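Local coordinates for single-stranded DNA-binding protein (Enterobacter phage Enc34, PDB 5ODK), which probably binds single-stranded DNA through an OB fold, as expected of a phage protein that would protect exposed strands during DNA replication, at residues C143-V148 and L167-R172; V28-P33 and E137-G142. One frame throughout, in Å; residues are numbered along the deposited sequence. Where two conformers were deposited one is given.

Interaction 1. Residues C143-V148 and L167-R172; sequences CWVSSV and LSVLKR
Ser147 reaches across to the neighbouring strand with its hydroxyl: OG donates to the carbonyl oxygen of Ser168 at 2.9 Å, nearly in line with the C=O bond. With OG anti to the backbone N (chi1 178°), a side chain this short can bridge the strands. The same Ser168 O also takes Val148 N, so one carbonyl is gripped by two donors. On the face that carries Ser147, Val145 CG1 meets Val169 CG1 at 3.8 Å; valines suit the place twice over, beta-branched for an extended strand and apolar for a buried face where Ile139 lies against Val169 and Val28 against Val145. The frame is the antiparallel hairpin of strands 144-156 and 159-173 in the OB fold. Ser146 and Leu170 form a hydrogen-bonded pair, with Leu170 N to Ser146 O at 2.8 Å. A classic beta bulge interrupts the regular pairing: Leu167 and Ser168 both face Val148, whose O accepts from both amides. Ser168 OG touches Val148 CB and CG2, each at 3.3 Å, and a water links this hydroxyl to Ser146 O. At the other end, the aliphatic part of Arg172 folds over Ser146, CG lying 3.4 Å from OG. Bends at chi2 and chi3 keep the arginine chain compact. Asn27 positions this pair from the second shell, its OD1 accepting from Arg172 NE and its N bonded to Ser146 OG.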
ATOM      1  N   CYS A 143       3.299  -6.311 -12.215  1.00 13.27           N
ATOM      2  CA  CYS A 143       4.088  -5.135 -12.513  1.00 13.33           C
ATOM      3  C   CYS A 143       4.624  -4.479 -11.242  1.00 13.43           C
ATOM      4  O   CYS A 143       4.162  -4.795 -10.139  1.00 14.36           O
ATOM      5  CB  CYS A 143       3.369  -4.142 -13.437  1.00 14.76           C
ATOM      6  SG  CYS A 143       2.197  -3.077 -12.590  1.00 14.93           S
ATOM      7  N   TRP A 144       5.568  -3.559 -11.413  1.00 12.47           N
ATOM      8  CA  TRP A 144       6.129  -2.800 -10.290  1.00 12.23           C
ATOM      9  C   TRP A 144       5.559  -1.405 -10.284  1.00 11.54           C
ATOM     10  O   TRP A 144       5.362  -0.775 -11.339  1.00 12.41           O
ATOM     11  CB  TRP A 144       7.643  -2.745 -10.398  1.00 14.92           C
ATOM     12  CG  TRP A 144       8.258  -4.106 -10.274  1.00 16.19           C
ATOM     13  CD1 TRP A 144       8.314  -5.079 -11.222  1.00 17.79           C
ATOM     14  CD2 TRP A 144       8.904  -4.666  -9.109  1.00 16.21           C
ATOM     15  NE1 TRP A 144       8.919  -6.203 -10.730  1.00 19.22           N
ATOM     16  CE2 TRP A 144       9.268  -5.983  -9.423  1.00 17.33           C
ATOM     17  CE3 TRP A 144       9.160  -4.180  -7.825  1.00 16.75           C
ATOM     18  CZ2 TRP A 144       9.919  -6.827  -8.506  1.00 20.51           C
ATOM     19  CZ3 TRP A 144       9.784  -5.013  -6.899  1.00 19.87           C
ATOM     20  CH2 TRP A 144      10.159  -6.324  -7.250  1.00 20.67           C
ATOM     21  N   VAL A 145       5.316  -0.902  -9.086  1.00 11.51           N
ATOM     22  CA  VAL A 145       4.681   0.380  -8.815  1.00 11.41           C
ATOM     23  C   VAL A 145       5.359   1.089  -7.665  1.00 10.49           C
ATOM     24  O   VAL A 145       6.167   0.496  -6.937  1.00 11.61           O
ATOM     25  CB  VAL A 145       3.168   0.202  -8.476  1.00 11.41           C
ATOM     26  CG1 VAL A 145       2.457  -0.503  -9.627  1.00 12.33           C
ATOM     27  CG2 VAL A 145       2.953  -0.542  -7.168  1.00 11.79           C
ATOM     28  N   SER A 146       4.988   2.337  -7.464  1.00 10.93           N
ATOM     29  CA  SER A 146       5.188   3.049  -6.219  1.00 11.05           C
ATOM     30  C   SER A 146       3.842   3.528  -5.761  1.00 11.26           C
ATOM     31  O   SER A 146       2.979   3.841  -6.574  1.00 14.03           O
ATOM     32  CB  SER A 146       6.164   4.207  -6.382  1.00 12.05           C
ATOM     33  OG  SER A 146       7.406   3.703  -6.773  1.00 13.55           O
ATOM     34  N   SER A 147       3.598   3.569  -4.469  1.00 11.40           N
ATOM     35  CA  SER A 147       2.255   3.861  -3.973  1.00 11.11           C
ATOM     36  C   SER A 147       2.304   4.708  -2.730  1.00 10.20           C
ATOM     37  O   SER A 147       3.193   4.500  -1.871  1.00 12.54           O
ATOM     38  CB  SER A 147       1.527   2.547  -3.705  1.00 11.69           C
ATOM     39  OG  SER A 147       0.230   2.704  -3.167  1.00 11.75           O
ATOM     40  N   VAL A 148       1.361   5.617  -2.591  1.00  9.44           N
ATOM     41  CA  VAL A 148       1.156   6.381  -1.365  1.00 10.34           C
ATOM     42  C   VAL A 148      -0.047   5.832  -0.627  1.00  9.67           C
ATOM     43  O   VAL A 148      -1.145   5.688  -1.199  1.00 10.67           O
ATOM     44  CB  VAL A 148       1.023   7.898  -1.614  1.00 11.15           C
ATOM     45  CG1 VAL A 148       0.808   8.623  -0.300  1.00 12.14           C
ATOM     46  CG2 VAL A 148       2.247   8.434  -2.315  1.00 12.19           C
ATOM     47  N   LEU A 167      -3.981   5.742  -1.671  1.00 10.04           N
ATOM     48  CA  LEU A 167      -4.176   7.121  -2.142  1.00 10.90           C
ATOM     49  C   LEU A 167      -3.595   7.387  -3.519  1.00 10.36           C
ATOM     50  O   LEU A 167      -4.160   8.215  -4.258  1.00 10.80           O
ATOM     51  CB  LEU A 167      -3.666   8.107  -1.109  1.00 12.79           C
ATOM     52  CG  LEU A 167      -4.465   7.903   0.175  1.00 16.17           C
ATOM     53  CD1 LEU A 167      -3.721   8.215   1.417  1.00 17.43           C
ATOM     54  CD2 LEU A 167      -5.833   8.456   0.149  1.00 13.61           C
ATOM     55  N   SER A 168      -2.549   6.683  -3.912  1.00 10.11           N
ATOM     56  CA  SER A 168      -2.014   6.801  -5.268  1.00 10.26           C
ATOM     57  C   SER A 168      -1.265   5.554  -5.642  1.00 10.45           C
ATOM     58  O   SER A 168      -0.679   4.885  -4.771  1.00 10.45           O
ATOM     59  CB  SER A 168      -1.158   8.026  -5.379  1.00 12.37           C
ATOM     60  OG  SER A 168       0.053   7.911  -4.728  1.00 15.06           O
ATOM     61  N   VAL A 169      -1.230   5.235  -6.937  1.00 10.49           N
ATOM     62  CA  VAL A 169      -0.417   4.174  -7.498  1.00 10.50           C
ATOM     63  C   VAL A 169       0.220   4.712  -8.766  1.00 10.84           C
ATOM     64  O   VAL A 169      -0.500   5.226  -9.625  1.00 12.13           O
ATOM     65  CB  VAL A 169      -1.216   2.922  -7.816  1.00 10.92           C
ATOM     66  CG1 VAL A 169      -0.320   1.825  -8.360  1.00 13.07           C
ATOM     67  CG2 VAL A 169      -1.949   2.433  -6.570  1.00 11.91           C
ATOM     68  N   LEU A 170       1.524   4.574  -8.894  1.00 10.45           N
ATOM     69  CA  LEU A 170       2.343   5.008 -10.032  1.00 11.33           C
ATOM     70  C   LEU A 170       3.002   3.785 -10.642  1.00 11.31           C
ATOM     71  O   LEU A 170       3.729   3.075  -9.961  1.00 12.33           O
ATOM     72  CB  LEU A 170       3.432   5.978  -9.570  1.00 12.76           C
ATOM     73  CG  LEU A 170       4.587   6.291 -10.525  1.00 13.89           C
ATOM     74  CD1 LEU A 170       4.115   6.987 -11.787  1.00 15.58           C
ATOM     75  CD2 LEU A 170       5.696   7.081  -9.850  1.00 16.63           C
ATOM     76  N   LYS A 171       2.776   3.550 -11.939  1.00 12.00           N
ATOM     77  CA  LYS A 171       3.458   2.479 -12.620  1.00 12.47           C
ATOM     78  C   LYS A 171       4.950   2.797 -12.744  1.00 12.29           C
ATOM     79  O   LYS A 171       5.312   3.900 -13.129  1.00 14.05           O
ATOM     80  CB  LYS A 171       2.872   2.235 -13.995  1.00 13.65           C
ATOM     81  CG  LYS A 171       3.542   1.056 -14.659  1.00 19.73           C
ATOM     82  CD  LYS A 171       2.735   0.307 -15.564  1.00 23.44           C
ATOM     83  CE  LYS A 171       3.464  -0.918 -16.081  1.00 19.10           C
ATOM     84  NZ  LYS A 171       2.787  -1.169 -17.351  1.00 16.85           N
ATOM     85  N   ARG A 172       5.789   1.821 -12.397  1.00 11.83           N
ATOM     86  CA  ARG A 172       7.230   1.949 -12.468  1.00 13.42           C
ATOM     87  C   ARG A 172       7.903   1.063 -13.496  1.00 14.15           C
ATOM     88  O   ARG A 172       8.816   1.532 -14.176  1.00 18.20           O
ATOM     89  CB  ARG A 172       7.839   1.664 -11.096  1.00 14.14           C
ATOM     90  CG  ARG A 172       7.538   2.702 -10.039  1.00 15.06           C
ATOM     91  CD  ARG A 172       8.273   3.999 -10.236  1.00 16.92           C
ATOM     92  NE  ARG A 172       9.685   3.799  -9.939  1.00 17.19           N
ATOM     93  CZ  ARG A 172      10.665   4.605 -10.294  1.00 23.76           C
ATOM     94  NH1 ARG A 172      10.425   5.715 -10.997  1.00 31.27           N
ATOM     95  NH2 ARG A 172      11.893   4.275  -9.935  1.00 30.52           N
TER
HETATM   96  O   HOH W   1       2.061   6.810  -6.174  1.00 17.87           O

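Interaction 2. Residues V28-P33 and E137-G142; sequences VRCSYP and EEIYGG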
ATOM      1  N   VAL A  28       7.806  -1.491  -5.571  1.00 12.58           N
ATOM      2  CA  VAL A  28       7.185  -2.689  -4.988  1.00 12.71           C
ATOM      3  C   VAL A  28       6.400  -3.391  -6.089  1.00 11.29           C
ATOM      4  O   VAL A  28       5.995  -2.742  -7.071  1.00 12.75           O
ATOM      5  CB  VAL A  28       6.311  -2.352  -3.781  1.00 12.67           C
ATOM      6  CG1 VAL A  28       7.169  -1.733  -2.691  1.00 14.29           C
ATOM      7  CG2 VAL A  28       5.152  -1.440  -4.162  1.00 12.95           C
ATOM      8  N   ARG A  29       6.181  -4.694  -5.943  1.00 11.54           N
ATOM      9  CA  ARG A  29       5.458  -5.414  -6.980  1.00 12.02           C
ATOM     10  C   ARG A  29       3.998  -5.492  -6.598  1.00 13.16           C
ATOM     11  O   ARG A  29       3.647  -5.791  -5.475  1.00 17.79           O
ATOM     12  CB  ARG A  29       6.067  -6.810  -7.186  1.00 13.95           C
ATOM     13  CG  ARG A  29       5.786  -7.462  -8.518  1.00 16.31           C
ATOM     14  CD  ARG A  29       6.676  -8.676  -8.731  1.00 17.99           C
ATOM     15  NE  ARG A  29       6.400  -9.252 -10.022  1.00 19.98           N
ATOM     16  CZ  ARG A  29       6.840 -10.419 -10.419  1.00 22.54           C
ATOM     17  NH1 ARG A  29       7.606 -11.164  -9.633  1.00 28.48           N
ATOM     18  NH2 ARG A  29       6.494 -10.856 -11.611  1.00 23.84           N
ATOM     19  N   CYS A  30       3.111  -5.219  -7.533  1.00 13.15           N
ATOM     20  CA  CYS A  30       1.728  -5.271  -7.163  1.00 14.35           C
ATOM     21  C   CYS A  30       1.064  -6.596  -7.473  1.00 13.02           C
ATOM     22  O   CYS A  30       1.499  -7.377  -8.324  1.00 13.73           O
ATOM     23  CB  CYS A  30       0.915  -4.148  -7.747  1.00 16.33           C
ATOM     24  SG  CYS A  30       0.377  -4.398  -9.395  1.00 20.02           S
ATOM     25  N   SER A  31      -0.034  -6.802  -6.761  0.80 12.57           N
ATOM     26  CA  SER A  31      -0.817  -8.006  -6.835  0.80 12.95           C
ATOM     27  C   SER A  31      -2.297  -7.609  -6.632  0.80 12.78           C
ATOM     28  O   SER A  31      -2.614  -6.667  -5.918  0.80 12.56           O
ATOM     29  CB  SER A  31      -0.281  -8.891  -5.719  0.80 16.96           C
ATOM     30  OG  SER A  31      -1.017 -10.047  -5.587  0.80 18.85           O
ATOM     31  N   TYR A  32      -3.195  -8.338  -7.289  1.00 12.53           N
ATOM     32  CA  TYR A  32      -4.632  -8.147  -7.110  1.00 13.34           C
ATOM     33  C   TYR A  32      -5.069  -6.684  -7.224  1.00 13.13           C
ATOM     34  O   TYR A  32      -5.840  -6.187  -6.412  1.00 13.83           O
ATOM     35  CB  TYR A  32      -5.108  -8.750  -5.783  1.00 14.45           C
ATOM     36  CG  TYR A  32      -4.757 -10.189  -5.603  1.00 16.25           C
ATOM     37  CD1 TYR A  32      -5.327 -11.160  -6.398  1.00 19.17           C
ATOM     38  CD2 TYR A  32      -3.869 -10.587  -4.610  1.00 17.89           C
ATOM     39  CE1 TYR A  32      -5.018 -12.498  -6.228  1.00 21.94           C
ATOM     40  CE2 TYR A  32      -3.551 -11.918  -4.439  1.00 22.78           C
ATOM     41  CZ  TYR A  32      -4.121 -12.868  -5.260  1.00 23.00           C
ATOM     42  OH  TYR A  32      -3.842 -14.212  -5.111  1.00 32.15           O
ATOM     43  N   PRO A  33      -4.624  -5.978  -8.292  1.00 13.37           N
ATOM     44  CA  PRO A  33      -5.084  -4.600  -8.426  1.00 12.92           C
ATOM     45  C   PRO A  33      -6.575  -4.491  -8.746  1.00 13.09           C
ATOM     46  O   PRO A  33      -7.077  -5.226  -9.621  1.00 14.69           O
ATOM     47  CB  PRO A  33      -4.276  -4.056  -9.596  1.00 14.74           C
ATOM     48  CG  PRO A  33      -3.975  -5.280 -10.420  1.00 16.02           C
ATOM     49  CD  PRO A  33      -3.733  -6.355  -9.380  1.00 14.10           C
ATOM     50  N   GLU A 137      -5.362  -2.327 -17.824  1.00 15.54           N
ATOM     51  CA  GLU A 137      -4.280  -2.765 -18.695  1.00 17.93           C
ATOM     52  C   GLU A 137      -2.904  -2.286 -18.226  1.00 16.33           C
ATOM     53  O   GLU A 137      -1.903  -3.016 -18.347  1.00 20.65           O
ATOM     54  CB  GLU A 137      -4.454  -2.188 -20.107  1.00 21.48           C
ATOM     55  CG  GLU A 137      -5.475  -2.835 -20.976  1.00 29.03           C
ATOM     56  CD  GLU A 137      -5.420  -2.352 -22.415  1.00 34.52           C
ATOM     57  OE1 GLU A 137      -4.807  -1.295 -22.726  1.00 42.92           O
ATOM     58  OE2 GLU A 137      -6.024  -3.050 -23.232  1.00 35.03           O
ATOM     59  N   GLU A 138      -2.849  -1.035 -17.760  1.00 15.60           N
ATOM     60  CA  GLU A 138      -1.573  -0.393 -17.407  1.00 16.69           C
ATOM     61  C   GLU A 138      -0.960  -1.062 -16.177  1.00 13.51           C
ATOM     62  O   GLU A 138       0.239  -1.340 -16.135  1.00 16.08           O
ATOM     63  CB  GLU A 138      -1.782   1.105 -17.094  1.00 19.72           C
ATOM     64  CG  GLU A 138      -0.555   1.939 -16.669  1.00 22.51           C
ATOM     65  CD  GLU A 138       0.289   2.398 -17.827  1.00 25.60           C
ATOM     66  OE1 GLU A 138      -0.223   2.383 -18.978  1.00 29.00           O
ATOM     67  OE2 GLU A 138       1.448   2.782 -17.576  1.00 23.32           O
ATOM     68  N   ILE A 139      -1.774  -1.241 -15.152  1.00 13.61           N
ATOM     69  CA  ILE A 139      -1.280  -1.737 -13.845  1.00 13.15           C
ATOM     70  C   ILE A 139      -1.904  -3.116 -13.590  1.00 13.15           C
ATOM     71  O   ILE A 139      -2.995  -3.263 -13.052  1.00 15.97           O
ATOM     72  CB  ILE A 139      -1.500  -0.690 -12.732  1.00 13.99           C
ATOM     73  CG1 ILE A 139      -0.685   0.570 -13.074  1.00 18.55           C
ATOM     74  CG2 ILE A 139      -1.089  -1.262 -11.378  1.00 15.31           C
ATOM     75  CD1 ILE A 139      -0.953   1.745 -12.186  1.00 20.63           C
ATOM     76  N   TYR A 140      -1.171  -4.139 -13.989  1.00 13.99           N
ATOM     77  CA  TYR A 140      -1.600  -5.516 -13.872  1.00 14.23           C
ATOM     78  C   TYR A 140      -0.835  -6.164 -12.721  1.00 14.50           C
ATOM     79  O   TYR A 140       0.297  -5.773 -12.434  1.00 15.02           O
ATOM     80  CB  TYR A 140      -1.379  -6.258 -15.210  1.00 15.74           C
ATOM     81  CG  TYR A 140       0.031  -6.124 -15.729  1.00 15.45           C
ATOM     82  CD1 TYR A 140       0.407  -5.061 -16.532  1.00 14.73           C
ATOM     83  CD2 TYR A 140       1.017  -7.018 -15.347  1.00 15.04           C
ATOM     84  CE1 TYR A 140       1.712  -4.875 -16.924  1.00 15.52           C
ATOM     85  CE2 TYR A 140       2.333  -6.852 -15.745  1.00 16.43           C
ATOM     86  CZ  TYR A 140       2.679  -5.778 -16.533  1.00 15.23           C
ATOM     87  OH  TYR A 140       3.966  -5.594 -16.913  1.00 17.35           O
ATOM     88  N   GLY A 141      -1.398  -7.224 -12.153  1.00 14.96           N
ATOM     89  CA  GLY A 141      -0.713  -7.950 -11.095  1.00 15.63           C
ATOM     90  C   GLY A 141       0.588  -8.496 -11.643  1.00 15.46           C
ATOM     91  O   GLY A 141       0.597  -9.176 -12.682  1.00 16.62           O
ATOM     92  N   GLY A 142       1.689  -8.199 -10.955  1.00 15.48           N
ATOM     93  CA  GLY A 142       3.008  -8.594 -11.395  1.00 14.93           C
ATOM     94  C   GLY A 142       3.891  -7.443 -11.835  1.00 14.12           C
ATOM     95  O   GLY A 142       5.100  -7.593 -11.883  1.00 15.45           O
TER
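Pro33 lays its ring against the backbone of residues 139-141, with CG 3.5 Å from Ile139 O and 3.7 Å from Gly141 N. Gly141, which has no side chain, passes close here, its CA 4.3 Å from Ser31 CA. Cys30 occupies the middle. Its SG, set between the backbone N and the carbonyl carbon (chi1 82°), lies 3.3 Å from Tyr140 O and touches Ile139 CG2, a small, polarisable thiol that suits a buried corner bordered by a carbonyl and a methyl. Beyond it, Gly142 N donates to Cys30 O at 2.8 Å. Gly142 has a positive phi of 111°, a conformation that glycine adopts readily, and its O receives Arg29 NE at 2.8 Å. That N-H points almost straight at the oxygen (169°), which lies close to the guanidinium plane at its edge. An arginine chain extended from CG to NE spans the distance, while NH2 is held by the carbonyl of Glu176. Tyr140 turns away, and its hydroxyl bonds to Asp174. The contact thus docks the connection leaving helix 132-138 onto strand 28-34, just before the chain enters strand 144-156, the antiparallel neighbour of 28-34 in the curled sheet of this OB fold.

In the fold
Both contacts meet on strand 144-156: interaction 1 pairs its beginning with strand 159-173, while interaction 2 fastens the connection that leads into it to strand 28-34, its neighbour in the same sheet. Their centres are 9 Å apart, and a probable hydrogen bond from Val145 N to Val28 O joins them, as does one from Lys171 NZ to Glu138 O at the end of the helix. Both are partly buried, though Arg172 of interaction 1 is exposed. Interaction 1 joins two strands of one hairpin, hence its repeated main-chain bonds and larger buried surface; in interaction 2 a non-strand connection meets a strand, so two separate hydrogen bonds and side-chain packing do the work.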